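Penicillin-binding protein PbpB (Mycobacterium tuberculosis, PDB 6KGV) builds cross-linked peptidoglycan from lipid-linked intermediates, joining peptide subunits through a C-terminal transpeptidase domain that is sensitive to penicillin. Local coordinates at residues Val270-Ala275 / Ala473-Thr478; His282-Pro287 / Gln334-Glu339; Leu291-Ser296 / Ser325-Leu330. All blocks are in the same frame, centred on the assembly; numbering follows the deposited sequence.

Contact 1 (Val270-Ala275 / Ala473-Thr478). With AXL (2-{1-[2-amino-2-(4-hydroxy-phenyl)-acetylamino]-2-oxo-ethyl}-5,5-dimethyl-thiazolidine-4-carboxylic acid), chain F.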
loop_
_atom_site.group_PDB
_atom_site.type_symbol
_atom_site.label_atom_id
_atom_site.label_comp_id
_atom_site.label_asym_id
_atom_site.label_seq_id
_atom_site.Cartn_x
_atom_site.Cartn_y
_atom_site.Cartn_z
ATOM N N VAL A 270 10.537 5.595 -0.118
ATOM C CA VAL A 270 9.454 5.436 0.849
ATOM C C VAL A 270 9.872 4.519 1.981
ATOM O O VAL A 270 9.257 4.540 3.047
ATOM C CB VAL A 270 8.158 4.910 0.225
ATOM C CG1 VAL A 270 7.549 5.981 -0.647
ATOM C CG2 VAL A 270 8.432 3.627 -0.554
ATOM N N ASN A 271 10.909 3.713 1.779
ATOM C CA ASN A 271 11.447 2.938 2.882
ATOM C C ASN A 271 12.052 3.813 3.975
ATOM O O ASN A 271 12.295 3.319 5.075
ATOM C CB ASN A 271 12.500 1.973 2.353
ATOM C CG ASN A 271 12.623 0.739 3.199
ATOM O OD1 ASN A 271 11.618 0.123 3.553
ATOM N ND2 ASN A 271 13.859 0.365 3.542
ATOM N N LYS A 272 12.316 5.091 3.709
ATOM C CA LYS A 272 13.033 5.890 4.688
ATOM C C LYS A 272 12.245 6.086 5.973
ATOM O O LYS A 272 12.815 6.574 6.950
ATOM C CB LYS A 272 13.424 7.238 4.080
ATOM C CG LYS A 272 14.524 7.128 3.014
ATOM C CD LYS A 272 14.851 8.497 2.399
ATOM C CE LYS A 272 16.024 8.428 1.403
ATOM N NZ LYS A 272 16.171 9.684 0.591
ATOM N N ILE A 273 10.963 5.711 5.990
ATOM C CA ILE A 273 10.194 5.678 7.223
ATOM C C ILE A 273 10.860 4.773 8.260
ATOM O O ILE A 273 10.747 5.010 9.470
ATOM C CB ILE A 273 8.753 5.225 6.922
ATOM C CG1 ILE A 273 7.854 5.475 8.137
ATOM C CG2 ILE A 273 8.710 3.731 6.526
ATOM C CD1 ILE A 273 6.495 4.793 8.041
ATOM N N VAL A 274 11.552 3.724 7.825
ATOM C CA VAL A 274 12.194 2.838 8.790
ATOM C C VAL A 274 13.331 3.566 9.496
ATOM O O VAL A 274 13.382 3.625 10.730
ATOM C CB VAL A 274 12.667 1.544 8.106
ATOM C CG1 VAL A 274 13.307 0.591 9.117
ATOM C CG2 VAL A 274 11.483 0.873 7.437
ATOM N N ALA A 275 14.259 4.129 8.718
ATOM C CA ALA A 275 15.364 4.900 9.281
ATOM C C ALA A 275 14.859 6.014 10.185
ATOM O O ALA A 275 15.370 6.205 11.293
ATOM C CB ALA A 275 16.223 5.484 8.157
ATOM N N ALA A 473 0.607 14.056 5.737
ATOM C CA ALA A 473 1.978 13.618 5.965
ATOM C C ALA A 473 2.233 12.413 5.078
ATOM O O ALA A 473 1.370 11.545 4.950
ATOM C CB ALA A 473 2.224 13.248 7.435
ATOM N N GLY A 474 3.411 12.359 4.473
ATOM C CA GLY A 474 3.680 11.289 3.542
ATOM C C GLY A 474 5.140 11.256 3.164
ATOM O O GLY A 474 5.965 11.963 3.742
ATOM N N LYS A 475 5.455 10.395 2.198
ATOM C CA LYS A 475 6.821 10.264 1.710
ATOM C C LYS A 475 6.755 9.832 0.250
ATOM O O LYS A 475 5.972 8.938 -0.096
ATOM C CB LYS A 475 7.628 9.255 2.546
ATOM C CG LYS A 475 9.073 9.061 2.100
ATOM C CD LYS A 475 9.918 10.321 2.431
ATOM C CE LYS A 475 11.323 10.255 1.840
ATOM N NZ LYS A 475 11.315 10.569 0.374
ATOM N N THR A 476 7.549 10.503 -0.594
ATOM C CA THR A 476 7.736 10.157 -1.998
ATOM C C THR A 476 8.771 9.039 -2.136
ATOM O O THR A 476 9.614 8.828 -1.254
ATOM C CB THR A 476 8.206 11.381 -2.797
ATOM O OG1 THR A 476 9.284 12.019 -2.093
ATOM C CG2 THR A 476 7.058 12.400 -3.025
ATOM N N GLY A 477 8.703 8.320 -3.258
ATOM C CA GLY A 477 9.758 7.381 -3.608
ATOM C C GLY A 477 10.081 7.318 -5.093
ATOM O O GLY A 477 9.183 7.410 -5.937
ATOM N N THR A 478 11.360 7.143 -5.426
ATOM C CA THR A 478 11.805 6.893 -6.808
ATOM C C THR A 478 12.866 5.793 -6.736
ATOM O O THR A 478 14.030 6.069 -6.423
ATOM C CB THR A 478 12.371 8.144 -7.488
ATOM O OG1 THR A 478 11.440 9.232 -7.411
ATOM C CG2 THR A 478 12.650 7.877 -8.969
HETATM C C1 AXL F . 14.609 7.672 -2.886
HETATM O O1 AXL F . 13.717 7.204 -3.594
HETATM C C2 AXL F . 15.786 8.441 -3.477
HETATM C C3 AXL F . 15.442 9.907 -3.262
HETATM S S4 AXL F . 16.013 10.974 -4.553
HETATM C C5 AXL F . 14.416 11.564 -5.057
HETATM C C51 AXL F . 14.170 12.947 -4.452
HETATM C C52 AXL F . 14.309 11.647 -6.589
HETATM C C6 AXL F . 13.435 10.520 -4.521
HETATM C C61 AXL F . 12.055 11.047 -4.295
HETATM O O62 AXL F . 11.309 11.214 -5.283
HETATM O O63 AXL F . 11.703 11.290 -3.118
HETATM N N7 AXL F . 14.003 10.006 -3.303
HETATM N N8 AXL F . 16.013 8.151 -4.886
HETATM C C9 AXL F . 17.182 7.698 -5.376
HETATM O O91 AXL F . 18.210 7.649 -4.717
HETATM C C10 AXL F . 17.201 7.214 -6.813
HETATM N N11 AXL F . 18.425 6.491 -7.111
HETATM C C12 AXL F . 17.076 8.335 -7.768
HETATM C C13 AXL F . 15.954 8.398 -8.571
HETATM C C14 AXL F . 15.786 9.431 -9.490
HETATM C C15 AXL F . 16.766 10.409 -9.604
HETATM C C16 AXL F . 17.901 10.353 -8.798
HETATM C C17 AXL F . 18.063 9.311 -7.884
HETATM O O18 AXL F . 16.597 11.413 -10.504
#
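In the penicillin-binding cleft, V270, in the 3-10 turn leading into helix 272-281, and K272 meet K475 on strand 473-483. V270 lays its CG1 methyl over the strand backbone, 3.4 Å from K475 O and 3.7 Å from G477 N. G477, with no side chain, leaves that methyl room beside the strand. Further along, the aliphatic parts of the two lysines cross at an angle, K272 CD lying 4.0 Å from K475 CE. K272 is extended beyond CG, whereas K475 turns twice: CG is anti to the backbone N, and bends at chi2 (71°) and chi4 (78°) fold its NZ back onto T476 O at 2.9 Å. S324 OG is hydrogen-bonded to NZ of both lysines, and K272 NZ has a second partner in N326 OD1. This matches the layout of the serine transpeptidases: S269, by similarity the acylated residue, and K272 fit an SxxK motif, and K475, T476 and G477 fit the KTG motif on the facing strand. The bound group, an amoxicillin opened at its beta-lactam ring, lies along the same strand. T476 OG1, also hydrogen-bonded to T461 OG1, gives a 2.7 Å hydrogen bond to carboxylate O63, and T478 OG1 one of 2.9 Å to O62, so each oxygen has its own threonine. T478 N points almost straight at O1 (3.0 Å, 167°), as a backbone amide of the oxyanion hole would.

Contact 2 (His282-Pro287 / Gln334-Glu339)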
loop_
_atom_site.group_PDB
_atom_site.type_symbol
_atom_site.label_atom_id
_atom_site.label_comp_id
_atom_site.label_asym_id
_atom_site.label_seq_id
_atom_site.Cartn_x
_atom_site.Cartn_y
_atom_site.Cartn_z
ATOM N N HIS A 282 15.208 5.356 18.999
ATOM C CA HIS A 282 16.343 5.084 19.871
ATOM C C HIS A 282 16.995 6.349 20.420
ATOM O O HIS A 282 18.094 6.271 20.978
ATOM C CB HIS A 282 17.361 4.215 19.143
ATOM C CG HIS A 282 16.818 2.870 18.777
ATOM N ND1 HIS A 282 16.284 2.009 19.710
ATOM C CD2 HIS A 282 16.684 2.255 17.576
ATOM C CE1 HIS A 282 15.863 0.911 19.105
ATOM N NE2 HIS A 282 16.091 1.036 17.810
ATOM N N GLY A 283 16.338 7.503 20.297
ATOM C CA GLY A 283 16.863 8.725 20.884
ATOM C C GLY A 283 18.129 9.231 20.228
ATOM O O GLY A 283 18.920 9.908 20.879
ATOM N N LEU A 284 18.329 8.930 18.942
ATOM C CA LEU A 284 19.562 9.206 18.218
ATOM C C LEU A 284 19.536 10.518 17.462
ATOM O O LEU A 284 20.577 10.941 16.948
ATOM C CB LEU A 284 19.842 8.076 17.224
ATOM C CG LEU A 284 19.992 6.723 17.910
ATOM C CD1 LEU A 284 20.095 5.608 16.888
ATOM C CD2 LEU A 284 21.224 6.761 18.832
ATOM N N SER A 285 18.380 11.147 17.347
ATOM C CA SER A 285 18.250 12.427 16.668
ATOM C C SER A 285 16.874 12.951 17.033
ATOM O O SER A 285 16.088 12.262 17.688
ATOM C CB SER A 285 18.429 12.277 15.151
ATOM O OG SER A 285 18.421 13.533 14.497
ATOM N N SER A 286 16.578 14.166 16.600
ATOM C CA SER A 286 15.265 14.758 16.805
ATOM C C SER A 286 14.921 15.535 15.543
ATOM O O SER A 286 15.801 15.803 14.722
ATOM C CB SER A 286 15.267 15.665 18.046
ATOM O OG SER A 286 16.048 16.824 17.797
ATOM N N PRO A 287 13.648 15.897 15.348
ATOM C CA PRO A 287 13.283 16.586 14.092
ATOM C C PRO A 287 14.060 17.868 13.833
ATOM O O PRO A 287 14.322 18.194 12.666
ATOM C CB PRO A 287 11.788 16.884 14.279
ATOM C CG PRO A 287 11.323 15.896 15.289
ATOM C CD PRO A 287 12.479 15.722 16.232
ATOM N N GLN A 334 23.774 5.285 10.114
ATOM C CA GLN A 334 25.000 4.892 10.804
ATOM C C GLN A 334 24.836 4.992 12.315
ATOM O O GLN A 334 25.433 4.204 13.050
ATOM C CB GLN A 334 26.189 5.748 10.344
ATOM C CG GLN A 334 26.637 5.500 8.907
ATOM C CD GLN A 334 27.759 6.455 8.467
ATOM O OE1 GLN A 334 28.329 7.185 9.278
ATOM N NE2 GLN A 334 28.055 6.464 7.177
ATOM N N ARG A 335 24.016 5.935 12.793
ATOM C CA ARG A 335 23.766 6.035 14.229
ATOM C C ARG A 335 22.950 4.846 14.730
ATOM O O ARG A 335 23.165 4.365 15.850
ATOM C CB ARG A 335 23.044 7.345 14.555
ATOM C CG ARG A 335 23.661 8.596 13.922
ATOM C CD ARG A 335 23.013 9.856 14.495
ATOM N NE ARG A 335 23.638 11.078 14.013
ATOM C CZ ARG A 335 23.213 12.294 14.334
ATOM N NH1 ARG A 335 22.154 12.432 15.119
ATOM N NH2 ARG A 335 23.839 13.368 13.872
ATOM N N VAL A 336 22.006 4.360 13.917
ATOM C CA VAL A 336 21.179 3.226 14.324
ATOM C C VAL A 336 21.997 1.933 14.342
ATOM O O VAL A 336 21.816 1.080 15.217
ATOM C CB VAL A 336 19.949 3.107 13.398
ATOM C CG1 VAL A 336 18.989 2.044 13.894
ATOM C CG2 VAL A 336 19.238 4.462 13.239
ATOM N N GLY A 337 22.898 1.760 13.380
ATOM C CA GLY A 337 23.607 0.509 13.245
ATOM C C GLY A 337 22.765 -0.558 12.558
ATOM O O GLY A 337 21.530 -0.523 12.587
ATOM N N PRO A 338 23.428 -1.526 11.917
ATOM C CA PRO A 338 22.686 -2.578 11.187
ATOM C C PRO A 338 21.692 -3.363 12.032
ATOM O O PRO A 338 20.564 -3.607 11.588
ATOM C CB PRO A 338 23.809 -3.486 10.668
ATOM C CG PRO A 338 24.981 -2.572 10.508
ATOM C CD PRO A 338 24.877 -1.571 11.637
ATOM N N GLU A 339 22.067 -3.761 13.245
ATOM C CA GLU A 339 21.230 -4.693 13.994
ATOM C C GLU A 339 19.924 -4.049 14.429
ATOM O O GLU A 339 18.846 -4.618 14.229
ATOM C CB GLU A 339 22.001 -5.239 15.191
ATOM C CG GLU A 339 23.353 -5.770 14.779
ATOM C CD GLU A 339 24.034 -6.569 15.860
ATOM O OE1 GLU A 339 23.541 -6.555 17.020
ATOM O OE2 GLU A 339 25.066 -7.224 15.541
#
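R335 reaches from helix 326-347 to the loop at L284. Its CB rests 4.1 Å from L284 CD1. The chain then runs extended from CG to NE, passing CD at 3.6 Å from L284 O, and delivers the guanidinium edge to that same carbonyl. There NH1 donates to L284 O at 2.8 Å; the oxygen lies close to the guanidinium plane and the donor in the carbonyl plane, although the N-H bends to 144°. NH1 also comes within 3.7 Å of S285 CB, while NH2 forms a salt bridge with E289, whose carboxylate takes a hydrogen bond from S285 OG as well. Two partners thus fix how the flat group is turned. Alongside, L284 CD1 leans on the helix backbone, 3.5 Å from R335 O and 3.9 Å from V336 CG2, and the H282 ring adds a looser touch, CD2 lying 4.3 Å from V336 CG1. The loop begins at a Schellman motif with G283 at C-prime, which ends helix 272-281. The contact therefore ties the turn leaving that helix to the middle of helix 326-347, with V336 packed inward on A278 and V279.

Contact 3 (Leu291-Ser296 / Ser325-Leu330). With AXL (2-{1-[2-amino-2-(4-hydroxy-phenyl)-acetylamino]-2-oxo-ethyl}-5,5-dimethyl-thiazolidine-4-carboxylic acid), chain F.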
loop_
_atom_site.group_PDB
_atom_site.type_symbol
_atom_site.label_atom_id
_atom_site.label_comp_id
_atom_site.label_asym_id
_atom_site.label_seq_id
_atom_site.Cartn_x
_atom_site.Cartn_y
_atom_site.Cartn_z
ATOM N N LEU A 291 21.835 19.095 10.824
ATOM C CA LEU A 291 22.866 18.196 10.329
ATOM C C LEU A 291 23.778 18.913 9.339
ATOM O O LEU A 291 23.499 20.020 8.886
ATOM C CB LEU A 291 22.232 16.973 9.665
ATOM C CG LEU A 291 21.222 16.179 10.499
ATOM C CD1 LEU A 291 20.537 15.128 9.625
ATOM C CD2 LEU A 291 21.899 15.517 11.705
ATOM N N GLN A 292 24.884 18.261 9.001
ATOM C CA GLN A 292 25.770 18.696 7.926
ATOM C C GLN A 292 25.819 17.568 6.904
ATOM O O GLN A 292 26.334 16.482 7.195
ATOM C CB GLN A 292 27.162 19.037 8.457
ATOM C CG GLN A 292 27.167 20.059 9.590
ATOM C CD GLN A 292 26.559 21.400 9.184
ATOM O OE1 GLN A 292 26.903 21.965 8.151
ATOM N NE2 GLN A 292 25.642 21.907 10.006
ATOM N N VAL A 293 25.259 17.805 5.722
ATOM C CA VAL A 293 25.078 16.708 4.770
ATOM C C VAL A 293 25.864 16.968 3.493
ATOM O O VAL A 293 25.464 17.813 2.681
ATOM C CB VAL A 293 23.589 16.483 4.459
ATOM C CG1 VAL A 293 23.404 15.176 3.680
ATOM C CG2 VAL A 293 22.785 16.459 5.749
ATOM N N PRO A 294 26.973 16.269 3.278
ATOM C CA PRO A 294 27.684 16.367 1.999
ATOM C C PRO A 294 26.841 15.824 0.856
ATOM O O PRO A 294 25.824 15.152 1.048
ATOM C CB PRO A 294 28.940 15.513 2.219
ATOM C CG PRO A 294 28.569 14.563 3.282
ATOM C CD PRO A 294 27.577 15.266 4.173
ATOM N N GLY A 295 27.283 16.137 -0.362
ATOM C CA GLY A 295 26.584 15.701 -1.557
ATOM C C GLY A 295 26.742 14.241 -1.892
ATOM O O GLY A 295 26.009 13.721 -2.738
ATOM N N SER A 296 27.687 13.570 -1.248
ATOM C CA SER A 296 27.923 12.160 -1.485
ATOM C C SER A 296 28.786 11.652 -0.350
ATOM O O SER A 296 29.462 12.429 0.325
ATOM C CB SER A 296 28.608 11.908 -2.837
ATOM O OG SER A 296 29.710 12.781 -3.014
ATOM N N SER A 325 17.148 13.342 1.216
ATOM C CA SER A 325 18.597 13.194 1.101
ATOM C C SER A 325 18.980 11.751 1.429
ATOM O O SER A 325 18.816 11.308 2.574
ATOM C CB SER A 325 19.294 14.175 2.037
ATOM O OG SER A 325 20.682 13.895 2.129
ATOM N N ASN A 326 19.444 11.008 0.411
ATOM C CA ASN A 326 19.997 9.672 0.628
ATOM C C ASN A 326 21.197 9.725 1.566
ATOM O O ASN A 326 21.314 8.921 2.499
ATOM C CB ASN A 326 20.422 9.041 -0.707
ATOM C CG ASN A 326 19.247 8.650 -1.602
ATOM O OD1 ASN A 326 18.105 8.569 -1.167
ATOM N ND2 ASN A 326 19.545 8.386 -2.867
ATOM N N VAL A 327 22.110 10.660 1.312
ATOM C CA VAL A 327 23.287 10.828 2.164
ATOM C C VAL A 327 22.865 11.102 3.602
ATOM O O VAL A 327 23.377 10.491 4.547
ATOM C CB VAL A 327 24.175 11.957 1.611
ATOM C CG1 VAL A 327 25.353 12.246 2.543
ATOM C CG2 VAL A 327 24.651 11.611 0.183
ATOM N N GLY A 328 21.927 12.032 3.788
ATOM C CA GLY A 328 21.460 12.324 5.127
ATOM C C GLY A 328 20.842 11.110 5.788
ATOM O O GLY A 328 21.052 10.867 6.983
ATOM N N THR A 329 20.095 10.312 5.010
ATOM C CA THR A 329 19.480 9.116 5.572
ATOM C C THR A 329 20.537 8.117 6.017
ATOM O O THR A 329 20.439 7.546 7.108
ATOM C CB THR A 329 18.540 8.489 4.558
ATOM O OG1 THR A 329 17.431 9.375 4.306
ATOM C CG2 THR A 329 18.028 7.137 5.082
ATOM N N LEU A 330 21.573 7.919 5.204
ATOM C CA LEU A 330 22.614 6.960 5.574
ATOM C C LEU A 330 23.422 7.442 6.779
ATOM O O LEU A 330 23.788 6.638 7.641
ATOM C CB LEU A 330 23.525 6.685 4.377
ATOM C CG LEU A 330 22.849 5.827 3.311
ATOM C CD1 LEU A 330 23.783 5.601 2.125
ATOM C CD2 LEU A 330 22.383 4.504 3.931
HETATM C C1 AXL F . 14.609 7.672 -2.886
HETATM O O1 AXL F . 13.717 7.204 -3.594
HETATM C C2 AXL F . 15.786 8.441 -3.477
HETATM C C3 AXL F . 15.442 9.907 -3.262
HETATM S S4 AXL F . 16.013 10.974 -4.553
HETATM C C5 AXL F . 14.416 11.564 -5.057
HETATM C C51 AXL F . 14.170 12.947 -4.452
HETATM C C52 AXL F . 14.309 11.647 -6.589
HETATM C C6 AXL F . 13.435 10.520 -4.521
HETATM C C61 AXL F . 12.055 11.047 -4.295
HETATM O O62 AXL F . 11.309 11.214 -5.283
HETATM O O63 AXL F . 11.703 11.290 -3.118
HETATM N N7 AXL F . 14.003 10.006 -3.303
HETATM N N8 AXL F . 16.013 8.151 -4.886
HETATM C C9 AXL F . 17.182 7.698 -5.376
HETATM O O91 AXL F . 18.210 7.649 -4.717
HETATM C C10 AXL F . 17.201 7.214 -6.813
HETATM N N11 AXL F . 18.425 6.491 -7.111
HETATM C C12 AXL F . 17.076 8.335 -7.768
HETATM C C13 AXL F . 15.954 8.398 -8.571
HETATM C C14 AXL F . 15.786 9.431 -9.490
HETATM C C15 AXL F . 16.766 10.409 -9.604
HETATM C C16 AXL F . 17.901 10.353 -8.798
HETATM C C17 AXL F . 18.063 9.311 -7.884
HETATM O O18 AXL F . 16.597 11.413 -10.504
#
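Behind the SxN motif of the penicillin-binding cleft, which S324, S325 and N326 fit, V293 and P294 pack on V327 and on the first turn of helix 326-347. V293 meets the helix with a single branch: CG1, anti to the backbone N (chi1 -169°), comes 3.7 Å from V327 CG1, 3.4 Å from S325 OG and 3.5 Å from G328 N. One methyl is thereby seated over the capping site itself. V293 and G328 approach to 5.7 Å between CA atoms, with G328 bare of a side chain beside S325 OG. V327 reaches the other way, both of its methyls lying along the loop. Its CG1 stands 3.3 Å from P294 O and touches the proline ring, which crosses it at an angle, while CG2 rests 3.7 Å from S296 CA. S325 is the N-cap: its OG accepts from G328 N at 2.8 Å and also bonds to D306, whose carboxylate receives V327 N as well. On the cleft side of the same turn N326 faces the opened amoxicillin, its ND2 directed at the amide oxygen O91, although the modelled separation is too short to be taken literally. S325 O carries two donors: T329 N and T329 OG1 approach it from opposite faces of its carbonyl plane, each at 2.9 Å.

All three contacts lie in the transpeptidase domain, their centres 14 to 16 Å apart, and helix 326-347 connects them. Its first turn belongs to contact 3 and a later one to contact 2, while contact 1 faces it through K272, whose NZ is hydrogen-bonded to N326 OD1 at 2.8 Å, and through A275 CB, 3.9 Å from T329 CG2. Contacts 1 and 3 both reach the opened amoxicillin, one by its strand and the other by its helix start, whereas contact 2 sits away from the site, at the surface. Contacts 2 and 3 meet where R335 NH2 packs 3.6 Å from L291 CD2. Contact 1 and contact 2 do not touch, though helix 272-281 runs from one to the other.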